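Local structure of alanine racemase 1 (Caldanaerobacter subterraneus subsp. tengcongensis MB4, 4Y2W) at residues Arg23-Ile28 with Val223-Ile228; Val128-Asp133 with Lys149-Met154; Glu182-Phe187 with Lys204-Ala209. The protein belongs to the alanine racemase family, whose members join an N-terminal TIM barrel to a C-terminal domain made mostly of beta strands. The protein carries 1 engineered substitution. All blocks are in the same frame, centred on the assembly; numbering follows the deposited sequence.

Contact 1 (Arg23-Ile28 with Val223-Ile228); sequences REIKKI and VRPGII. With PO4 (phosphate ion), chain C.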
loop_
_atom_site.group_PDB
_atom_site.type_symbol
_atom_site.label_atom_id
_atom_site.label_comp_id
_atom_site.label_asym_id
_atom_site.label_seq_id
_atom_site.Cartn_x
_atom_site.Cartn_y
_atom_site.Cartn_z
ATOM N N ARG A 23 -11.455 -8.626 -24.103
ATOM C CA ARG A 23 -11.897 -9.224 -25.371
ATOM C C ARG A 23 -11.205 -10.562 -25.693
ATOM O O ARG A 23 -11.780 -11.401 -26.383
ATOM C CB ARG A 23 -11.725 -8.237 -26.534
ATOM C CG ARG A 23 -12.741 -7.102 -26.526
ATOM C CD ARG A 23 -12.782 -6.355 -27.856
ATOM N NE ARG A 23 -11.489 -5.766 -28.213
ATOM C CZ ARG A 23 -10.987 -4.649 -27.688
ATOM N NH1 ARG A 23 -11.650 -3.967 -26.759
ATOM N NH2 ARG A 23 -9.802 -4.210 -28.093
ATOM N N GLU A 24 -9.984 -10.755 -25.196
ATOM C CA GLU A 24 -9.282 -12.034 -25.339
ATOM C C GLU A 24 -9.979 -13.152 -24.562
ATOM O O GLU A 24 -10.024 -14.293 -25.021
ATOM C CB GLU A 24 -7.826 -11.920 -24.874
ATOM C CG GLU A 24 -6.952 -11.049 -25.760
ATOM C CD GLU A 24 -6.675 -11.676 -27.111
ATOM O OE1 GLU A 24 -6.255 -12.850 -27.145
ATOM O OE2 GLU A 24 -6.872 -10.993 -28.139
ATOM N N ILE A 25 -10.528 -12.821 -23.397
ATOM C CA ILE A 25 -11.230 -13.805 -22.574
ATOM C C ILE A 25 -12.518 -14.279 -23.256
ATOM O O ILE A 25 -12.874 -15.455 -23.161
ATOM C CB ILE A 25 -11.555 -13.257 -21.164
ATOM C CG1 ILE A 25 -10.279 -12.819 -20.437
ATOM C CG2 ILE A 25 -12.292 -14.301 -20.330
ATOM C CD1 ILE A 25 -9.210 -13.889 -20.347
ATOM N N LYS A 26 -13.206 -13.367 -23.941
ATOM C CA LYS A 26 -14.419 -13.712 -24.688
ATOM C C LYS A 26 -14.163 -14.724 -25.814
ATOM O O LYS A 26 -15.029 -15.542 -26.124
ATOM C CB LYS A 26 -15.084 -12.453 -25.255
ATOM C CG LYS A 26 -15.753 -11.590 -24.195
ATOM C CD LYS A 26 -16.561 -10.446 -24.797
ATOM C CE LYS A 26 -17.930 -10.900 -25.286
ATOM N NZ LYS A 26 -18.804 -11.391 -24.183
ATOM N N LYS A 27 -12.979 -14.667 -26.416
ATOM C CA LYS A 27 -12.598 -15.616 -27.464
ATOM C C LYS A 27 -12.449 -17.037 -26.921
ATOM O O LYS A 27 -12.799 -17.997 -27.603
ATOM C CB LYS A 27 -11.292 -15.183 -28.136
ATOM C CG LYS A 27 -11.391 -13.876 -28.910
ATOM C CD LYS A 27 -10.023 -13.407 -29.384
ATOM C CE LYS A 27 -10.126 -12.159 -30.248
ATOM N NZ LYS A 27 -8.799 -11.705 -30.748
ATOM N N ILE A 28 -11.941 -17.159 -25.695
ATOM C CA ILE A 28 -11.704 -18.462 -25.057
ATOM C C ILE A 28 -13.009 -19.139 -24.634
ATOM O O ILE A 28 -13.169 -20.348 -24.813
ATOM C CB ILE A 28 -10.788 -18.331 -23.811
ATOM C CG1 ILE A 28 -9.432 -17.712 -24.186
ATOM C CG2 ILE A 28 -10.586 -19.683 -23.131
ATOM C CD1 ILE A 28 -8.724 -18.399 -25.335
ATOM N N VAL A 223 -17.802 -16.781 -15.722
ATOM C CA VAL A 223 -16.365 -16.939 -15.544
ATOM C C VAL A 223 -15.788 -15.691 -14.844
ATOM O O VAL A 223 -16.303 -14.586 -15.021
ATOM C CB VAL A 223 -15.730 -17.259 -16.922
ATOM C CG1 VAL A 223 -14.541 -16.375 -17.252
ATOM C CG2 VAL A 223 -15.367 -18.736 -17.005
ATOM N N ARG A 224 -14.737 -15.876 -14.040
ATOM C CA ARG A 224 -14.227 -14.820 -13.141
ATOM C C ARG A 224 -12.761 -14.411 -13.395
ATOM O O ARG A 224 -11.879 -14.694 -12.575
ATOM C CB ARG A 224 -14.369 -15.268 -11.679
ATOM C CG ARG A 224 -15.794 -15.539 -11.210
ATOM C CD ARG A 224 -15.850 -15.663 -9.691
ATOM N NE ARG A 224 -14.881 -16.639 -9.187
ATOM C CZ ARG A 224 -15.160 -17.869 -8.751
ATOM N NH1 ARG A 224 -16.403 -18.341 -8.718
ATOM N NH2 ARG A 224 -14.170 -18.645 -8.329
ATOM N N PRO A 225 -12.494 -13.725 -14.520
ATOM C CA PRO A 225 -11.133 -13.252 -14.771
ATOM C C PRO A 225 -10.773 -12.053 -13.899
ATOM O O PRO A 225 -11.577 -11.128 -13.759
ATOM C CB PRO A 225 -11.172 -12.842 -16.244
ATOM C CG PRO A 225 -12.590 -12.464 -16.487
ATOM C CD PRO A 225 -13.404 -13.391 -15.630
ATOM N N GLY A 226 -9.572 -12.077 -13.327
ATOM C CA GLY A 226 -9.076 -10.980 -12.499
ATOM C C GLY A 226 -7.732 -10.489 -12.988
ATOM O O GLY A 226 -7.665 -9.674 -13.908
ATOM N N ILE A 227 -6.659 -10.995 -12.380
ATOM C CA ILE A 227 -5.295 -10.587 -12.735
ATOM C C ILE A 227 -5.030 -10.660 -14.240
ATOM O O ILE A 227 -4.331 -9.813 -14.795
ATOM C CB ILE A 227 -4.232 -11.427 -11.986
ATOM C CG1 ILE A 227 -2.821 -10.869 -12.217
ATOM C CG2 ILE A 227 -4.284 -12.888 -12.412
ATOM C CD1 ILE A 227 -2.662 -9.406 -11.859
ATOM N N ILE A 228 -5.605 -11.661 -14.896
ATOM C CA ILE A 228 -5.393 -11.866 -16.326
ATOM C C ILE A 228 -5.857 -10.673 -17.171
ATOM O O ILE A 228 -5.295 -10.403 -18.230
ATOM C CB ILE A 228 -6.066 -13.176 -16.794
ATOM C CG1 ILE A 228 -5.443 -13.663 -18.105
ATOM C CG2 ILE A 228 -7.578 -13.006 -16.911
ATOM C CD1 ILE A 228 -5.680 -15.137 -18.357
HETATM P P PO4 C . -7.855 -14.453 -10.490
HETATM O O1 PO4 C . -7.637 -14.413 -11.986
HETATM O O2 PO4 C . -7.330 -15.753 -9.920
HETATM O O3 PO4 C . -9.335 -14.342 -10.199
HETATM O O4 PO4 C . -7.117 -13.300 -9.846
#
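I25 carries the helix side of this contact, meeting V223, P225 and I228 with different branches of one side chain. Its gamma methyl CG2, anti to the backbone N, faces strand 222-224 and the loop after it: I25 CG2 is 4.3 Å from V223 CG1 and equally far from P225 CG. The CG1-CD1 branch reaches the 3-10 segment that starts at 227, where I25 CD1 meets I228 CG2 tip to tip at 3.9 Å. All four residues are buried, and no hydrogen bond crosses between the segments. I35 of strand 34-38 fills in beside I25 and P225.

The outer side of the helix is much looser. R23, K26 and K27 face solvent, R23 pairing with E58, while K27 NZ forms a salt bridge with E24 OE2 at 3.3 Å, weak as a hydrogen bond. On the far side of 223-228 from the helix, a phosphate ion, probably from the crystallisation liquor, sits against the turn. G226 N is 3.3 Å from its O1 in a bent, weak bond; I227 N lies 3.5 Å from its O4, also weakly bonded but almost straight at 179°.

A helix laid over the seam between the eighth and first strands of a TIM barrel, with backbone N-H groups near an anion just past the eighth strand, is consistent with the cofactor-phosphate end of the barrel in the alanine racemase family.

Contact 2 (Val128-Asp133 with Lys149-Met154); sequences VHIKID and KEILEM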
loop_
_atom_site.group_PDB
_atom_site.type_symbol
_atom_site.label_atom_id
_atom_site.label_comp_id
_atom_site.label_asym_id
_atom_site.label_seq_id
_atom_site.Cartn_x
_atom_site.Cartn_y
_atom_site.Cartn_z
ATOM N N VAL A 128 -28.536 -12.607 -4.250
ATOM C CA VAL A 128 -27.492 -13.330 -3.516
ATOM C C VAL A 128 -26.923 -14.493 -4.316
ATOM O O VAL A 128 -27.631 -15.134 -5.094
ATOM C CB VAL A 128 -27.985 -13.882 -2.157
ATOM C CG1 VAL A 128 -28.295 -12.749 -1.193
ATOM C CG2 VAL A 128 -29.196 -14.786 -2.335
ATOM N N HIS A 129 -25.633 -14.747 -4.108
ATOM C CA HIS A 129 -24.929 -15.882 -4.695
ATOM C C HIS A 129 -24.450 -16.780 -3.564
ATOM O O HIS A 129 -23.862 -16.296 -2.599
ATOM C CB HIS A 129 -23.730 -15.396 -5.509
ATOM C CG HIS A 129 -24.092 -14.841 -6.850
ATOM N ND1 HIS A 129 -23.205 -14.817 -7.903
ATOM C CD2 HIS A 129 -25.244 -14.307 -7.320
ATOM C CE1 HIS A 129 -23.789 -14.282 -8.960
ATOM N NE2 HIS A 129 -25.029 -13.966 -8.634
ATOM N N ILE A 130 -24.651 -18.069 -3.695
ATOM C CA ILE A 130 -24.282 -18.987 -2.646
ATOM C C ILE A 130 -22.875 -19.536 -2.837
ATOM O O ILE A 130 -22.547 -20.010 -3.890
ATOM C CB ILE A 130 -25.326 -20.110 -2.551
ATOM C CG1 ILE A 130 -26.704 -19.531 -2.302
ATOM C CG2 ILE A 130 -25.005 -21.060 -1.439
ATOM C CD1 ILE A 130 -26.793 -18.592 -1.130
ATOM N N LYS A 131 -22.036 -19.463 -1.815
ATOM C CA LYS A 131 -20.675 -19.964 -1.940
ATOM C C LYS A 131 -20.548 -21.340 -1.388
ATOM O O LYS A 131 -20.989 -21.627 -0.305
ATOM C CB LYS A 131 -19.621 -19.036 -1.316
ATOM C CG LYS A 131 -18.247 -19.652 -1.065
ATOM C CD LYS A 131 -17.174 -19.373 -2.112
ATOM C CE LYS A 131 -15.804 -19.941 -1.723
ATOM N NZ LYS A 131 -14.623 -19.035 -1.564
ATOM N N ILE A 132 -19.908 -22.189 -2.167
ATOM C CA ILE A 132 -19.676 -23.551 -1.784
ATOM C C ILE A 132 -18.198 -23.830 -1.611
ATOM O O ILE A 132 -17.397 -23.490 -2.443
ATOM C CB ILE A 132 -20.268 -24.502 -2.831
ATOM C CG1 ILE A 132 -21.680 -24.085 -3.165
ATOM C CG2 ILE A 132 -20.281 -25.918 -2.320
ATOM C CD1 ILE A 132 -22.645 -24.246 -2.021
ATOM N N ASP A 133 -17.848 -24.475 -0.518
ATOM C CA ASP A 133 -16.459 -24.835 -0.269
ATOM C C ASP A 133 -16.208 -26.260 -0.763
ATOM O O ASP A 133 -16.577 -27.232 -0.102
ATOM C CB ASP A 133 -16.152 -24.714 1.222
ATOM C CG ASP A 133 -14.669 -24.677 1.513
ATOM O OD1 ASP A 133 -13.892 -25.322 0.772
ATOM O OD2 ASP A 133 -14.283 -23.998 2.492
ATOM N N LYS A 149 -30.445 -28.099 2.541
ATOM C CA LYS A 149 -31.574 -27.691 3.375
ATOM C C LYS A 149 -31.719 -26.167 3.409
ATOM O O LYS A 149 -32.788 -25.631 3.097
ATOM C CB LYS A 149 -31.415 -28.237 4.799
ATOM C CG LYS A 149 -32.650 -28.058 5.667
ATOM C CD LYS A 149 -32.364 -28.357 7.130
ATOM C CE LYS A 149 -33.594 -28.084 7.984
ATOM N NZ LYS A 149 -33.380 -28.431 9.415
ATOM N N GLU A 150 -30.636 -25.483 3.771
ATOM C CA GLU A 150 -30.652 -24.027 3.928
ATOM C C GLU A 150 -30.834 -23.297 2.601
ATOM O O GLU A 150 -31.535 -22.291 2.537
ATOM C CB GLU A 150 -29.379 -23.546 4.625
ATOM C CG GLU A 150 -29.234 -24.071 6.046
ATOM C CD GLU A 150 -28.112 -23.407 6.820
ATOM O OE1 GLU A 150 -27.253 -22.757 6.195
ATOM O OE2 GLU A 150 -28.095 -23.531 8.061
ATOM N N ILE A 151 -30.209 -23.810 1.546
ATOM C CA ILE A 151 -30.351 -23.233 0.211
ATOM C C ILE A 151 -31.792 -23.346 -0.287
ATOM O O ILE A 151 -32.290 -22.437 -0.953
ATOM C CB ILE A 151 -29.373 -23.889 -0.792
ATOM C CG1 ILE A 151 -27.939 -23.456 -0.473
ATOM C CG2 ILE A 151 -29.709 -23.501 -2.227
ATOM C CD1 ILE A 151 -26.872 -24.308 -1.125
ATOM N N LEU A 152 -32.461 -24.451 0.041
ATOM C CA LEU A 152 -33.857 -24.654 -0.369
ATOM C C LEU A 152 -34.816 -23.714 0.362
ATOM O O LEU A 152 -35.831 -23.305 -0.199
ATOM C CB LEU A 152 -34.283 -26.118 -0.178
ATOM C CG LEU A 152 -33.792 -27.092 -1.261
ATOM C CD1 LEU A 152 -33.857 -28.536 -0.780
ATOM C CD2 LEU A 152 -34.584 -26.922 -2.551
ATOM N N GLU A 153 -34.495 -23.374 1.607
ATOM C CA GLU A 153 -35.286 -22.399 2.352
ATOM C C GLU A 153 -35.139 -21.015 1.725
ATOM O O GLU A 153 -36.134 -20.315 1.506
ATOM C CB GLU A 153 -34.867 -22.369 3.824
ATOM C CG GLU A 153 -35.894 -21.713 4.737
ATOM C CD GLU A 153 -35.558 -21.840 6.216
ATOM O OE1 GLU A 153 -36.103 -21.043 7.010
ATOM O OE2 GLU A 153 -34.755 -22.727 6.589
ATOM N N MET A 154 -33.899 -20.639 1.415
ATOM C CA MET A 154 -33.602 -19.356 0.770
ATOM C C MET A 154 -34.359 -19.165 -0.541
ATOM O O MET A 154 -34.749 -18.046 -0.878
ATOM C CB MET A 154 -32.102 -19.224 0.502
ATOM C CG MET A 154 -31.261 -19.022 1.750
ATOM S SD MET A 154 -29.503 -18.948 1.366
ATOM C CE MET A 154 -28.792 -19.567 2.890
#
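Within the beta-alpha-beta unit formed by strand 126-131, helix 144-155 and strand 160-166 of the barrel, I130 of strand 126-131 and I132 just after it pack against I151 and M154 of the helix. I130 is the centre of the contact, and its two branches have separate partners. Its chi1 of -58° sets CG1 beside the backbone N and the gamma methyl CG2 anti to it; that methyl lies alongside the end of I151, with I130 CG2 at 3.8 Å from I151 CD1, and the two side chains lie side by side, running in opposite senses. The delta methyl meets sulfur instead: I130 CD1 is 3.7 Å from M154 SD, which arrives on an extended chain from one helical turn beyond I151. Two residues on, I132 CD1 adds a looser touch to I151 CD1 at 4.3 Å. The joint is purely apolar, and all four residues are buried.

Neighbours on both sides of the strand continue this layer: I130 also leans on V106 of strand 103-106 and L162 of strand 160-166. M154 packs on I109 and A112 of helix 109-121, and a salt bridge from E153 to K113 ties the two helices together.

Contact 3 (Glu182-Phe187 with Lys204-Ala209); sequences EQFDKF and KHIANA. With PO4 (phosphate ion), chain C.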
loop_
_atom_site.group_PDB
_atom_site.type_symbol
_atom_site.label_atom_id
_atom_site.label_comp_id
_atom_site.label_asym_id
_atom_site.label_seq_id
_atom_site.Cartn_x
_atom_site.Cartn_y
_atom_site.Cartn_z
ATOM N N GLU A 182 -11.892 -33.028 -9.183
ATOM C CA GLU A 182 -12.551 -33.456 -7.949
ATOM C C GLU A 182 -13.456 -32.371 -7.375
ATOM O O GLU A 182 -14.581 -32.655 -6.968
ATOM C CB GLU A 182 -11.510 -33.871 -6.906
ATOM C CG GLU A 182 -12.090 -34.281 -5.559
ATOM C CD GLU A 182 -11.033 -34.760 -4.582
ATOM O OE1 GLU A 182 -9.827 -34.654 -4.894
ATOM O OE2 GLU A 182 -11.412 -35.242 -3.494
ATOM N N GLN A 183 -12.954 -31.138 -7.331
ATOM C CA GLN A 183 -13.722 -30.004 -6.808
ATOM C C GLN A 183 -14.924 -29.701 -7.693
ATOM O O GLN A 183 -16.006 -29.378 -7.199
ATOM C CB GLN A 183 -12.848 -28.749 -6.696
ATOM C CG GLN A 183 -11.773 -28.806 -5.623
ATOM C CD GLN A 183 -11.100 -27.462 -5.407
ATOM O OE1 GLN A 183 -9.959 -27.252 -5.823
ATOM N NE2 GLN A 183 -11.808 -26.540 -4.762
ATOM N N PHE A 184 -14.724 -29.798 -9.003
ATOM C CA PHE A 184 -15.790 -29.541 -9.967
ATOM C C PHE A 184 -16.945 -30.533 -9.806
ATOM O O PHE A 184 -18.105 -30.133 -9.756
ATOM C CB PHE A 184 -15.240 -29.597 -11.393
ATOM C CG PHE A 184 -16.240 -29.209 -12.442
ATOM C CD1 PHE A 184 -16.524 -27.874 -12.685
ATOM C CD2 PHE A 184 -16.897 -30.179 -13.188
ATOM C CE1 PHE A 184 -17.449 -27.513 -13.648
ATOM C CE2 PHE A 184 -17.821 -29.823 -14.153
ATOM C CZ PHE A 184 -18.098 -28.487 -14.384
ATOM N N ASP A 185 -16.617 -31.821 -9.711
ATOM C CA ASP A 185 -17.627 -32.871 -9.557
ATOM C C ASP A 185 -18.456 -32.681 -8.284
ATOM O O ASP A 185 -19.686 -32.713 -8.341
ATOM C CB ASP A 185 -16.978 -34.264 -9.570
ATOM C CG ASP A 185 -16.436 -34.655 -10.944
ATOM O OD1 ASP A 185 -16.650 -33.910 -11.925
ATOM O OD2 ASP A 185 -15.792 -35.718 -11.044
ATOM N N LYS A 186 -17.792 -32.474 -7.146
ATOM C CA LYS A 186 -18.492 -32.198 -5.884
ATOM C C LYS A 186 -19.505 -31.075 -6.054
ATOM O O LYS A 186 -20.645 -31.178 -5.600
ATOM C CB LYS A 186 -17.509 -31.798 -4.786
ATOM C CG LYS A 186 -16.731 -32.950 -4.184
ATOM C CD LYS A 186 -16.044 -32.513 -2.902
ATOM C CE LYS A 186 -15.121 -33.593 -2.365
ATOM N NZ LYS A 186 -14.440 -33.164 -1.113
ATOM N N PHE A 187 -19.065 -30.007 -6.715
ATOM C CA PHE A 187 -19.897 -28.838 -6.970
ATOM C C PHE A 187 -21.127 -29.220 -7.788
ATOM O O PHE A 187 -22.256 -28.957 -7.376
ATOM C CB PHE A 187 -19.077 -27.764 -7.698
ATOM C CG PHE A 187 -19.761 -26.428 -7.794
ATOM C CD1 PHE A 187 -20.173 -25.759 -6.650
ATOM C CD2 PHE A 187 -19.971 -25.829 -9.029
ATOM C CE1 PHE A 187 -20.797 -24.528 -6.736
ATOM C CE2 PHE A 187 -20.592 -24.595 -9.119
ATOM C CZ PHE A 187 -21.006 -23.944 -7.972
ATOM N N LYS A 204 -24.302 -20.471 -12.293
ATOM C CA LYS A 204 -23.314 -21.381 -11.727
ATOM C C LYS A 204 -21.954 -20.976 -12.279
ATOM O O LYS A 204 -21.795 -20.832 -13.496
ATOM C CB LYS A 204 -23.625 -22.831 -12.114
ATOM C CG LYS A 204 -25.069 -23.252 -11.864
ATOM C CD LYS A 204 -25.315 -24.721 -12.183
ATOM C CE LYS A 204 -25.219 -25.039 -13.671
ATOM N NZ LYS A 204 -26.275 -24.367 -14.475
ATOM N N HIS A 205 -20.985 -20.776 -11.390
ATOM C CA HIS A 205 -19.633 -20.385 -11.802
ATOM C C HIS A 205 -18.586 -20.826 -10.794
ATOM O O HIS A 205 -18.864 -20.940 -9.605
ATOM C CB HIS A 205 -19.546 -18.873 -12.045
ATOM C CG HIS A 205 -20.029 -18.034 -10.903
ATOM N ND1 HIS A 205 -19.192 -17.221 -10.172
ATOM C CD2 HIS A 205 -21.267 -17.863 -10.380
ATOM C CE1 HIS A 205 -19.890 -16.591 -9.243
ATOM N NE2 HIS A 205 -21.152 -16.965 -9.349
ATOM N N ILE A 206 -17.382 -21.087 -11.289
ATOM C CA ILE A 206 -16.303 -21.619 -10.456
ATOM C C ILE A 206 -14.893 -21.236 -10.933
ATOM O O ILE A 206 -13.961 -21.182 -10.130
ATOM C CB ILE A 206 -16.431 -23.159 -10.348
ATOM C CG1 ILE A 206 -15.510 -23.720 -9.260
ATOM C CG2 ILE A 206 -16.154 -23.822 -11.693
ATOM C CD1 ILE A 206 -15.827 -25.151 -8.879
ATOM N N ALA A 207 -14.738 -20.958 -12.226
ATOM C CA ALA A 207 -13.422 -20.768 -12.827
ATOM C C ALA A 207 -12.845 -19.365 -12.621
ATOM O O ALA A 207 -13.476 -18.364 -12.975
ATOM C CB ALA A 207 -13.487 -21.087 -14.315
ATOM N N ASN A 208 -11.645 -19.315 -12.040
ATOM C CA ASN A 208 -10.792 -18.122 -12.079
ATOM C C ASN A 208 -9.844 -18.241 -13.281
ATOM O O ASN A 208 -9.932 -19.211 -14.035
ATOM C CB ASN A 208 -10.024 -17.953 -10.759
ATOM C CG ASN A 208 -9.145 -19.153 -10.421
ATOM O OD1 ASN A 208 -9.299 -20.238 -10.988
ATOM N ND2 ASN A 208 -8.222 -18.961 -9.480
ATOM N N ALA A 209 -8.949 -17.271 -13.466
ATOM C CA ALA A 209 -8.069 -17.228 -14.652
ATOM C C ALA A 209 -7.362 -18.555 -14.981
ATOM O O ALA A 209 -7.265 -18.936 -16.149
ATOM C CB ALA A 209 -7.045 -16.111 -14.505
HETATM P P PO4 C . -7.855 -14.453 -10.490
HETATM O O1 PO4 C . -7.637 -14.413 -11.986
HETATM O O2 PO4 C . -7.330 -15.753 -9.920
HETATM O O3 PO4 C . -9.335 -14.342 -10.199
HETATM O O4 PO4 C . -7.117 -13.300 -9.846
#
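This is an apolar helix-on-strand contact on the outer wall of the barrel, where F184 and F187 of helix 177-195 close over I206 of strand 203-208. The helix segment runs antiparallel to the strand, at 171° between their directions, with the axes 10.5 Å apart at closest approach. I206 directs its two branches to different rings. Its main branch extends anti to the backbone N, which takes I206 CD1 to 4.2 Å from F187 CD2, obliquely to that ring. The gamma methyl turns to the other phenylalanine: I206 CG2 lies at the ring edge of F184, near its plane and 4.2 Å from F184 CD1.

F187 also reaches past I206 to the backbone, its CZ lying 4.0 Å from H205 O, and it packs on I165 of the preceding strand. F184 also makes an edge-to-face stack with Y217. H205 points the opposite way, into the barrel, where its imidazole meets the rings of Y166 and H129.

At the far end of the strand, N208 takes the N-cap position of helix 209-214. There the phosphate ion is held weakly, by N208 ND2 to its O2 at 3.4 Å and by A209 N to its O1 at 3.5 Å, both well bent from straight (133° and 147°). The start of a helix would be expected to suit an anion electrostatically.

Helix 177-195 thus covers the second strand of the beta-alpha-beta unit that runs from strand 160-166 to strand 203-208, and the phosphate sits where TIM barrels commonly bind phosphate groups, at the C-terminal end of the seventh strand beside the N-terminus of a short helix.

All three contacts belong to the same barrel, and contacts 2 and 3 fall within the chain loop closed by contact 1. Contacts 1 and 3 touch on adjacent strands, with R224 N 3.0 Å from A207 O, probably a hydrogen bond, and share the phosphate ion, G226 N and A209 N both making weak bonds to its O1. Contact 3 also meets contact 2, where I132 CG1 packs on F187 CE1 at 3.7 Å. Its centre is 16 Å from that of each other contact, whereas contacts 1 and 2 are 27 Å apart. The I228 and I206 side chains lie about 10 and 12 Å from a bound alanine, and R224 of contact 1 packs on pocket residue H168.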